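Local coordinates for DNA polymerase (Bacillus phage phi29, PDB 2PY5), which replicates the viral genome from a protein primer, coupling processive, strand-displacing DNA synthesis with proofreading by a 3'-5' exonuclease, at residues Gln286-Glu291 with Tyr343-Ile348; Arg6-Cys11 with Asn31-Ser36; Ile501-Met506 with Thr522-Ser527. The protein carries 2 engineered substitutions. All blocks are in the same frame, centred on the assembly; numbering follows the deposited sequence.

Contact 1 of 3, residues Gln286-Glu291 with Tyr343-Ile348; sequences QHIRCE and YNVEYI
His287 O is gripped from both faces of its carbonyl plane. Ile348 N reaches His287 O across the strands at 2.9 Å, while Gln286 NE2 folds back to the same His287 O at 3.1 Å. The Gln286 amide is swung there by a bend at chi2 (71°), and its other bonds go to Gly273 and Tyr275. Its CD also rests against the edge of the Tyr347 ring, 3.6 Å from CD2, with amide and ring planes nearly perpendicular. Ile348 lies over one face of the His287 imidazole in an off-centre CH-pi contact. The two strands, 283-294 and 340-356, run antiparallel in a curled sheet of the polymerization region, and strand 324-329 flanks the first on its other side. Arg289 and Glu346 form a hydrogen-bonded pair; beyond it a beta bulge shifts the register by one, so that Glu291 pairs with Tyr343. At this turn of the chain Asn344 ND2 meets Glu291 OE1 at 2.9 Å, from above the carboxylate plane. Between Arg289 and Glu346 the charged atoms stay apart: a water accepts from NE and donates to OE1, and Arg289 NH1 makes its salt bridge with Asp325. On the face with Tyr347, the tip of Ile288 is pressed tightly on Val345, CD1 to CG1 3.5 Å, and lies alongside the Tyr347 ring.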
loop_
_atom_site.group_PDB
_atom_site.type_symbol
_atom_site.label_atom_id
_atom_site.label_comp_id
_atom_site.label_asym_id
_atom_site.label_seq_id
_atom_site.Cartn_x
_atom_site.Cartn_y
_atom_site.Cartn_z
ATOM N N GLN F 286 -19.728 -18.470 -0.183
ATOM C CA GLN F 286 -20.158 -19.721 0.475
ATOM C C GLN F 286 -19.328 -19.903 1.739
ATOM O O GLN F 286 -18.103 -19.881 1.669
ATOM C CB GLN F 286 -19.944 -20.902 -0.467
ATOM C CG GLN F 286 -20.334 -22.273 0.088
ATOM C CD GLN F 286 -21.844 -22.450 0.215
ATOM O OE1 GLN F 286 -22.574 -22.475 -0.801
ATOM N NE2 GLN F 286 -22.321 -22.611 1.450
ATOM N N HIS F 287 -19.998 -20.075 2.872
ATOM C CA HIS F 287 -19.363 -20.545 4.104
ATOM C C HIS F 287 -19.337 -22.065 4.032
ATOM O O HIS F 287 -20.395 -22.711 3.928
ATOM C CB HIS F 287 -20.142 -20.073 5.332
ATOM C CG HIS F 287 -19.499 -20.415 6.654
ATOM N ND1 HIS F 287 -20.176 -20.301 7.850
ATOM C CD2 HIS F 287 -18.258 -20.868 6.968
ATOM C CE1 HIS F 287 -19.381 -20.665 8.844
ATOM N NE2 HIS F 287 -18.210 -21.001 8.338
ATOM N N ILE F 288 -18.132 -22.630 4.110
ATOM C CA ILE F 288 -17.900 -24.067 3.949
ATOM C C ILE F 288 -16.920 -24.493 5.027
ATOM O O ILE F 288 -15.993 -23.751 5.329
ATOM C CB ILE F 288 -17.340 -24.399 2.521
ATOM C CG1 ILE F 288 -17.024 -25.888 2.357
ATOM C CG2 ILE F 288 -16.111 -23.538 2.178
ATOM C CD1 ILE F 288 -16.782 -26.296 0.907
ATOM N N ARG F 289 -17.136 -25.684 5.594
ATOM C CA ARG F 289 -16.164 -26.320 6.466
ATOM C C ARG F 289 -15.736 -27.581 5.753
ATOM O O ARG F 289 -16.572 -28.285 5.201
ATOM C CB ARG F 289 -16.770 -26.658 7.821
ATOM C CG ARG F 289 -16.972 -25.446 8.724
ATOM C CD ARG F 289 -17.728 -25.779 9.975
ATOM N NE ARG F 289 -16.928 -26.593 10.894
ATOM C CZ ARG F 289 -16.022 -26.109 11.747
ATOM N NH1 ARG F 289 -15.776 -24.809 11.830
ATOM N NH2 ARG F 289 -15.370 -26.932 12.535
ATOM N N CYS F 290 -14.442 -27.868 5.766
ATOM C CA CYS F 290 -13.952 -29.063 5.097
ATOM C C CYS F 290 -12.539 -29.396 5.522
ATOM O O CYS F 290 -11.883 -28.626 6.220
ATOM C CB CYS F 290 -13.998 -28.895 3.573
ATOM S SG CYS F 290 -12.856 -27.662 2.940
ATOM N N GLU F 291 -12.101 -30.582 5.117
ATOM C CA GLU F 291 -10.703 -30.942 5.098
ATOM C C GLU F 291 -10.309 -31.075 3.640
ATOM O O GLU F 291 -11.167 -31.181 2.749
ATOM C CB GLU F 291 -10.479 -32.233 5.881
ATOM C CG GLU F 291 -10.725 -32.044 7.373
ATOM C CD GLU F 291 -10.645 -33.335 8.146
ATOM O OE1 GLU F 291 -11.707 -33.880 8.517
ATOM O OE2 GLU F 291 -9.527 -33.803 8.378
ATOM N N TYR F 343 -12.722 -33.282 1.697
ATOM C CA TYR F 343 -13.276 -34.325 2.565
ATOM C C TYR F 343 -14.174 -33.691 3.597
ATOM O O TYR F 343 -13.947 -32.554 4.006
ATOM C CB TYR F 343 -12.178 -35.084 3.333
ATOM C CG TYR F 343 -11.015 -35.518 2.520
ATOM C CD1 TYR F 343 -11.167 -36.459 1.512
ATOM C CD2 TYR F 343 -9.744 -35.009 2.768
ATOM C CE1 TYR F 343 -10.088 -36.876 0.752
ATOM C CE2 TYR F 343 -8.656 -35.424 2.020
ATOM C CZ TYR F 343 -8.837 -36.351 1.006
ATOM O OH TYR F 343 -7.759 -36.767 0.260
ATOM N N ASN F 344 -15.201 -34.420 4.023
ATOM C CA ASN F 344 -16.047 -33.995 5.128
ATOM C C ASN F 344 -16.591 -32.583 4.924
ATOM O O ASN F 344 -16.549 -31.750 5.830
ATOM C CB ASN F 344 -15.274 -34.116 6.451
ATOM C CG ASN F 344 -14.807 -35.523 6.711
ATOM O OD1 ASN F 344 -15.560 -36.465 6.502
ATOM N ND2 ASN F 344 -13.550 -35.682 7.140
ATOM N N VAL F 345 -17.122 -32.339 3.731
ATOM C CA VAL F 345 -17.578 -31.001 3.344
ATOM C C VAL F 345 -18.936 -30.713 3.956
ATOM O O VAL F 345 -19.863 -31.523 3.866
ATOM C CB VAL F 345 -17.656 -30.853 1.821
ATOM C CG1 VAL F 345 -18.143 -29.474 1.425
ATOM C CG2 VAL F 345 -16.287 -31.125 1.191
ATOM N N GLU F 346 -19.035 -29.559 4.614
ATOM C CA GLU F 346 -20.285 -29.085 5.159
ATOM C C GLU F 346 -20.522 -27.705 4.576
ATOM O O GLU F 346 -19.721 -26.808 4.777
ATOM C CB GLU F 346 -20.231 -29.063 6.694
ATOM C CG GLU F 346 -19.970 -30.443 7.300
ATOM C CD GLU F 346 -20.118 -30.506 8.806
ATOM O OE1 GLU F 346 -19.698 -29.557 9.493
ATOM O OE2 GLU F 346 -20.632 -31.533 9.303
ATOM N N TYR F 347 -21.586 -27.566 3.783
ATOM C CA TYR F 347 -21.996 -26.259 3.269
ATOM C C TYR F 347 -22.902 -25.610 4.296
ATOM O O TYR F 347 -23.996 -26.097 4.576
ATOM C CB TYR F 347 -22.723 -26.421 1.931
ATOM C CG TYR F 347 -21.827 -26.869 0.813
ATOM C CD1 TYR F 347 -21.738 -28.209 0.450
ATOM C CD2 TYR F 347 -21.074 -25.949 0.110
ATOM C CE1 TYR F 347 -20.901 -28.613 -0.593
ATOM C CE2 TYR F 347 -20.246 -26.332 -0.925
ATOM C CZ TYR F 347 -20.158 -27.663 -1.276
ATOM O OH TYR F 347 -19.313 -28.002 -2.325
ATOM N N ILE F 348 -22.445 -24.500 4.875
ATOM C CA ILE F 348 -23.098 -23.947 6.062
ATOM C C ILE F 348 -24.186 -22.944 5.686
ATOM O O ILE F 348 -25.357 -23.098 6.032
ATOM C CB ILE F 348 -22.064 -23.293 7.021
ATOM C CG1 ILE F 348 -20.907 -24.272 7.363
ATOM C CG2 ILE F 348 -22.759 -22.833 8.302
ATOM C CD1 ILE F 348 -21.322 -25.553 8.059
HETATM O O HOH W 1 -17.165 -29.456 10.175
#

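Contact 2 of 3, residues Arg6-Cys11 with Asn31-Ser36; sequences RKMYSC and NIEDHS
Lys7 crosses the Asn31 side chain at about a right angle. The ammonium group goes on to a salt bridge with Glu37 and a weak hydrogen bond to Tyr9 OH. Met8 makes the sole direct backbone hydrogen bond between 6-11 and 31-36: its O accepts from Ile32 N at 2.8 Å, nearly straight at the hydrogen (168°). One peptide earlier, and on the same side, Met8 N donates to a water that also bonds Glu33 OE1. The Met8 side chain, bent at chi3 (-61°), brings CE against Glu33 CG at 3.7 Å, and Met8 CB meets Ile32 CD1 at 3.8 Å. Tyr9 pairs with Asn31 as an antiparallel non-hydrogen-bonded pair. The Tyr9 ring runs obliquely past Asn31, with CE2 3.8 Å from CB, and its hydroxyl is bonded to Glu37. At Ser10 the backbone N lies 3.6 Å from Ile32 CG1, while OG turns to the carbonyl of Ile170. Ile32 thus spans Met8 to Ser10, its CG1 set anti to the carbonyl carbon (chi1 -71°). Strand 8-15 lies between 24-31 and 57-60 in the mixed sheet of the exonuclease region. Helix 44-54 packs on Tyr9, with Trp50 meeting its ring edge-to-face; helix 160-182 touches Met8 and Ser10; and Ile32 reaches Tyr59 of strand 57-60, a residue that interacts with the primer terminal protein.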
loop_
_atom_site.group_PDB
_atom_site.type_symbol
_atom_site.label_atom_id
_atom_site.label_comp_id
_atom_site.label_asym_id
_atom_site.label_seq_id
_atom_site.Cartn_x
_atom_site.Cartn_y
_atom_site.Cartn_z
ATOM N N ARG F 6 -8.040 28.575 4.132
ATOM C CA ARG F 6 -6.864 28.202 4.909
ATOM C C ARG F 6 -5.632 27.983 4.042
ATOM O O ARG F 6 -5.697 27.325 3.005
ATOM C CB ARG F 6 -7.132 26.925 5.716
ATOM C CG ARG F 6 -8.223 27.086 6.746
ATOM C CD ARG F 6 -8.676 25.770 7.284
ATOM N NE ARG F 6 -7.681 25.190 8.184
ATOM C CZ ARG F 6 -7.450 25.613 9.419
ATOM N NH1 ARG F 6 -8.148 26.605 9.944
ATOM N NH2 ARG F 6 -6.517 25.019 10.147
ATOM N N LYS F 7 -4.503 28.508 4.509
ATOM C CA LYS F 7 -3.213 28.255 3.889
ATOM C C LYS F 7 -2.785 26.815 4.141
ATOM O O LYS F 7 -3.292 26.171 5.070
ATOM C CB LYS F 7 -2.163 29.214 4.440
ATOM C CG LYS F 7 -2.334 30.668 3.988
ATOM C CD LYS F 7 -1.258 31.538 4.636
ATOM C CE LYS F 7 -0.735 32.623 3.728
ATOM N NZ LYS F 7 0.511 33.243 4.303
ATOM N N MET F 8 -1.868 26.328 3.303
ATOM C CA MET F 8 -1.339 24.971 3.388
ATOM C C MET F 8 0.175 25.007 3.336
ATOM O O MET F 8 0.762 25.695 2.483
ATOM C CB MET F 8 -1.837 24.102 2.233
ATOM C CG MET F 8 -3.335 24.134 2.021
ATOM S SD MET F 8 -3.842 23.341 0.474
ATOM C CE MET F 8 -3.019 24.343 -0.763
ATOM N N TYR F 9 0.793 24.226 4.210
ATOM C CA TYR F 9 2.250 24.184 4.303
ATOM C C TYR F 9 2.759 22.778 4.244
ATOM O O TYR F 9 2.176 21.887 4.844
ATOM C CB TYR F 9 2.725 24.810 5.619
ATOM C CG TYR F 9 2.487 26.303 5.697
ATOM C CD1 TYR F 9 1.255 26.811 6.090
ATOM C CD2 TYR F 9 3.488 27.196 5.357
ATOM C CE1 TYR F 9 1.036 28.172 6.169
ATOM C CE2 TYR F 9 3.279 28.546 5.407
ATOM C CZ TYR F 9 2.051 29.048 5.813
ATOM O OH TYR F 9 1.849 30.417 5.863
ATOM N N SER F 10 3.886 22.619 3.563
ATOM C CA SER F 10 4.717 21.426 3.595
ATOM C C SER F 10 5.808 21.576 4.649
ATOM O O SER F 10 6.560 22.549 4.620
ATOM C CB SER F 10 5.387 21.254 2.232
ATOM O OG SER F 10 6.252 20.149 2.242
ATOM N N CYS F 11 5.894 20.597 5.552
ATOM C CA CYS F 11 6.789 20.669 6.720
ATOM C C CYS F 11 7.689 19.455 6.863
ATOM O O CYS F 11 7.390 18.390 6.372
ATOM C CB CYS F 11 5.930 20.777 7.974
ATOM S SG CYS F 11 4.834 22.212 8.025
ATOM N N ASN F 31 5.052 27.266 2.249
ATOM C CA ASN F 31 3.689 27.492 1.754
ATOM C C ASN F 31 3.553 26.770 0.405
ATOM O O ASN F 31 4.289 27.053 -0.529
ATOM C CB ASN F 31 3.491 29.003 1.636
ATOM C CG ASN F 31 2.071 29.421 1.294
ATOM O OD1 ASN F 31 1.644 30.529 1.655
ATOM N ND2 ASN F 31 1.360 28.597 0.590
ATOM N N ILE F 32 2.631 25.815 0.353
ATOM C CA ILE F 32 2.418 24.956 -0.819
ATOM C C ILE F 32 1.985 25.757 -2.041
ATOM O O ILE F 32 2.301 25.392 -3.186
ATOM C CB ILE F 32 1.380 23.854 -0.468
ATOM C CG1 ILE F 32 2.009 22.853 0.496
ATOM C CG2 ILE F 32 0.861 23.110 -1.710
ATOM C CD1 ILE F 32 1.012 21.862 1.113
ATOM N N GLU F 33 1.279 26.854 -1.793
ATOM C CA GLU F 33 0.805 27.736 -2.865
ATOM C C GLU F 33 1.846 28.761 -3.286
ATOM O O GLU F 33 1.844 29.190 -4.431
ATOM C CB GLU F 33 -0.486 28.450 -2.442
ATOM C CG GLU F 33 -1.624 27.496 -2.101
ATOM C CD GLU F 33 -2.894 28.226 -1.705
ATOM O OE1 GLU F 33 -2.885 28.903 -0.655
ATOM O OE2 GLU F 33 -3.901 28.121 -2.449
ATOM N N ASP F 34 2.726 29.159 -2.363
ATOM C CA ASP F 34 3.757 30.153 -2.622
ATOM C C ASP F 34 5.076 29.661 -2.058
ATOM O O ASP F 34 5.431 29.956 -0.903
ATOM C CB ASP F 34 3.381 31.502 -1.991
ATOM C CG ASP F 34 4.477 32.554 -2.139
ATOM O OD1 ASP F 34 5.404 32.367 -2.964
ATOM O OD2 ASP F 34 4.413 33.571 -1.420
ATOM N N HIS F 35 5.815 28.927 -2.887
ATOM C CA HIS F 35 7.029 28.250 -2.429
ATOM C C HIS F 35 8.122 29.245 -2.029
ATOM O O HIS F 35 9.175 28.839 -1.555
ATOM C CB HIS F 35 7.542 27.224 -3.474
ATOM C CG HIS F 35 6.521 26.203 -3.884
ATOM N ND1 HIS F 35 6.613 25.502 -5.067
ATOM C CD2 HIS F 35 5.376 25.788 -3.294
ATOM C CE1 HIS F 35 5.573 24.692 -5.182
ATOM N NE2 HIS F 35 4.806 24.844 -4.118
ATOM N N SER F 36 7.867 30.548 -2.194
ATOM C CA SER F 36 8.784 31.589 -1.732
ATOM C C SER F 36 8.644 31.904 -0.234
ATOM O O SER F 36 9.555 32.477 0.365
ATOM C CB SER F 36 8.608 32.883 -2.559
ATOM O OG SER F 36 7.532 33.684 -2.083
HETATM O O HOH W 2 -1.276 28.192 1.225
#

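Contact 3 of 3, residues Ile501-Met506 with Thr522-Ser527; sequences IQDIYM and TDIKFS. With EDO (1,2-ethanediol), chain Y.
Met506 O is held by both Thr522 N and Asp523 N, at 2.8 and 3.2 Å, the mark of a classic beta bulge at the start of strand 523-530, which pairs antiparallel with 499-509 in the polymerization region. Met506 is bent at chi2 and chi3, which curls it back over Lys525: CG presses tightly on Lys525 CB at 3.5 Å and Met506 SD lies near Lys525 CE. Lys525 starts extended and bends at chi3 (74°), bringing CE beside Ile504 CD1. On the opposite face, Ile524 sends CG2 across Asp503, 3.5 Å from its CB, while CD1 runs beside the Tyr505 ring. Asp503 OD1 sits at the edge of the Phe526 ring, carboxylate and ring steeply inclined; OD2 forms a salt bridge with Arg491. Phe526 extends with CG anti to its own N (chi1 176°), which lays CE1 against Ile501, and Phe543 meets the same ring. Gln502 OE1 and Ser527 OG share a water, and Gln502 NE2 bonds to Tyr494. Lys525 NZ donates to both oxygens of a 1,2-ethanediol, probably from the crystallisation liquor: O1 at 2.7 Å and O2 at 3.0 Å.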
loop_
_atom_site.group_PDB
_atom_site.type_symbol
_atom_site.label_atom_id
_atom_site.label_comp_id
_atom_site.label_asym_id
_atom_site.label_seq_id
_atom_site.Cartn_x
_atom_site.Cartn_y
_atom_site.Cartn_z
ATOM N N ILE F 501 16.617 -13.159 -6.185
ATOM C CA ILE F 501 17.513 -12.360 -7.005
ATOM C C ILE F 501 17.475 -12.890 -8.429
ATOM O O ILE F 501 17.198 -14.077 -8.659
ATOM C CB ILE F 501 18.977 -12.338 -6.482
ATOM C CG1 ILE F 501 19.580 -13.748 -6.360
ATOM C CG2 ILE F 501 19.045 -11.634 -5.131
ATOM C CD1 ILE F 501 20.996 -13.791 -5.813
ATOM N N GLN F 502 17.738 -11.997 -9.379
ATOM C CA GLN F 502 17.887 -12.376 -10.787
ATOM C C GLN F 502 19.006 -11.603 -11.442
ATOM O O GLN F 502 19.242 -10.440 -11.108
ATOM C CB GLN F 502 16.605 -12.067 -11.562
ATOM C CG GLN F 502 15.361 -12.795 -11.055
ATOM C CD GLN F 502 14.091 -12.287 -11.682
ATOM O OE1 GLN F 502 14.012 -11.131 -12.108
ATOM N NE2 GLN F 502 13.063 -13.137 -11.704
ATOM N N ASP F 503 19.701 -12.263 -12.377
ATOM C CA ASP F 503 20.640 -11.622 -13.317
ATOM C C ASP F 503 19.849 -11.471 -14.623
ATOM O O ASP F 503 19.644 -12.443 -15.355
ATOM C CB ASP F 503 21.870 -12.493 -13.585
ATOM C CG ASP F 503 23.025 -12.249 -12.609
ATOM O OD1 ASP F 503 22.971 -11.307 -11.800
ATOM O OD2 ASP F 503 24.019 -12.998 -12.707
ATOM N N ILE F 504 19.370 -10.263 -14.884
ATOM C CA ILE F 504 18.419 -10.018 -15.985
ATOM C C ILE F 504 19.151 -9.540 -17.242
ATOM O O ILE F 504 19.981 -8.652 -17.181
ATOM C CB ILE F 504 17.356 -8.977 -15.563
ATOM C CG1 ILE F 504 16.526 -9.516 -14.391
ATOM C CG2 ILE F 504 16.470 -8.592 -16.745
ATOM C CD1 ILE F 504 15.516 -8.498 -13.805
ATOM N N TYR F 505 18.813 -10.134 -18.391
ATOM C CA TYR F 505 19.336 -9.721 -19.678
ATOM C C TYR F 505 18.879 -8.309 -20.032
ATOM O O TYR F 505 17.688 -8.019 -19.988
ATOM C CB TYR F 505 18.854 -10.676 -20.761
ATOM C CG TYR F 505 19.509 -12.042 -20.786
ATOM C CD1 TYR F 505 18.754 -13.192 -20.583
ATOM C CD2 TYR F 505 20.858 -12.187 -21.089
ATOM C CE1 TYR F 505 19.333 -14.453 -20.641
ATOM C CE2 TYR F 505 21.450 -13.438 -21.153
ATOM C CZ TYR F 505 20.681 -14.567 -20.927
ATOM O OH TYR F 505 21.272 -15.811 -21.004
ATOM N N MET F 506 19.846 -7.444 -20.337
ATOM C CA MET F 506 19.588 -6.059 -20.708
ATOM C C MET F 506 20.326 -5.730 -21.998
ATOM O O MET F 506 21.336 -6.347 -22.327
ATOM C CB MET F 506 20.068 -5.099 -19.620
ATOM C CG MET F 506 19.493 -5.350 -18.249
ATOM S SD MET F 506 17.727 -5.039 -18.097
ATOM C CE MET F 506 17.669 -3.241 -18.030
ATOM N N THR F 522 23.399 -6.834 -24.114
ATOM C CA THR F 522 24.733 -6.286 -23.966
ATOM C C THR F 522 25.309 -6.432 -22.553
ATOM O O THR F 522 26.538 -6.489 -22.392
ATOM C CB THR F 522 24.798 -4.812 -24.410
ATOM O OG1 THR F 522 23.932 -4.015 -23.618
ATOM C CG2 THR F 522 24.395 -4.688 -25.862
ATOM N N ASP F 523 24.430 -6.463 -21.554
ATOM C CA ASP F 523 24.840 -6.475 -20.151
ATOM C C ASP F 523 23.798 -7.182 -19.266
ATOM O O ASP F 523 22.725 -7.578 -19.725
ATOM C CB ASP F 523 25.020 -5.036 -19.639
ATOM C CG ASP F 523 26.020 -4.233 -20.458
ATOM O OD1 ASP F 523 27.256 -4.381 -20.244
ATOM O OD2 ASP F 523 25.568 -3.443 -21.323
ATOM N N ILE F 524 24.115 -7.300 -17.978
ATOM C CA ILE F 524 23.252 -7.941 -17.001
ATOM C C ILE F 524 22.853 -6.915 -15.936
ATOM O O ILE F 524 23.710 -6.173 -15.450
ATOM C CB ILE F 524 23.982 -9.132 -16.318
ATOM C CG1 ILE F 524 24.167 -10.296 -17.301
ATOM C CG2 ILE F 524 23.234 -9.594 -15.060
ATOM C CD1 ILE F 524 22.862 -10.867 -17.862
ATOM N N LYS F 525 21.570 -6.872 -15.608
ATOM C CA LYS F 525 21.078 -6.100 -14.465
ATOM C C LYS F 525 20.906 -7.064 -13.308
ATOM O O LYS F 525 20.118 -8.007 -13.399
ATOM C CB LYS F 525 19.730 -5.443 -14.760
ATOM C CG LYS F 525 19.111 -4.735 -13.547
ATOM C CD LYS F 525 17.884 -3.919 -13.922
ATOM C CE LYS F 525 16.686 -4.781 -14.209
ATOM N NZ LYS F 525 15.413 -4.013 -13.973
ATOM N N PHE F 526 21.649 -6.832 -12.225
ATOM C CA PHE F 526 21.493 -7.639 -11.015
ATOM C C PHE F 526 20.376 -7.055 -10.171
ATOM O O PHE F 526 20.503 -5.933 -9.673
ATOM C CB PHE F 526 22.810 -7.693 -10.228
ATOM C CG PHE F 526 22.698 -8.416 -8.918
ATOM C CD1 PHE F 526 22.362 -9.759 -8.884
ATOM C CD2 PHE F 526 22.934 -7.761 -7.717
ATOM C CE1 PHE F 526 22.258 -10.438 -7.673
ATOM C CE2 PHE F 526 22.826 -8.436 -6.512
ATOM C CZ PHE F 526 22.487 -9.770 -6.495
ATOM N N SER F 527 19.297 -7.820 -10.009
ATOM C CA SER F 527 18.083 -7.375 -9.335
ATOM C C SER F 527 17.836 -8.146 -8.038
ATOM O O SER F 527 17.849 -9.371 -8.020
ATOM C CB SER F 527 16.879 -7.536 -10.273
ATOM O OG SER F 527 15.663 -7.154 -9.651
HETATM C C1 EDO Y . 12.516 -5.833 -15.208
HETATM O O1 EDO Y . 13.908 -5.690 -15.521
HETATM C C2 EDO Y . 12.342 -6.254 -13.752
HETATM O O2 EDO Y . 13.020 -5.358 -12.855
HETATM O O HOH W 3 13.662 -8.524 -10.443
#

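In the fold
The three contacts follow one another along the chain and do not touch. Contact 2 belongs to the exonuclease region, contacts 1 and 3 to the polymerization region. The centres of contacts 1 and 2 are 58 Å apart, on opposite sides of the chain's centre; contact 3 is 47 Å from contact 1 and 43 Å from contact 2, centre to centre. Their nearest atoms approach the bound DNA to about 8 Å in contact 2, 12 Å in contact 3 and 16 Å in contact 1. In contact 2 the Ser10 side chain is about 6 Å from that of Ser122, which binds single-stranded DNA and is essential for exonucleolysis; contact 1 lies away from known functional sites.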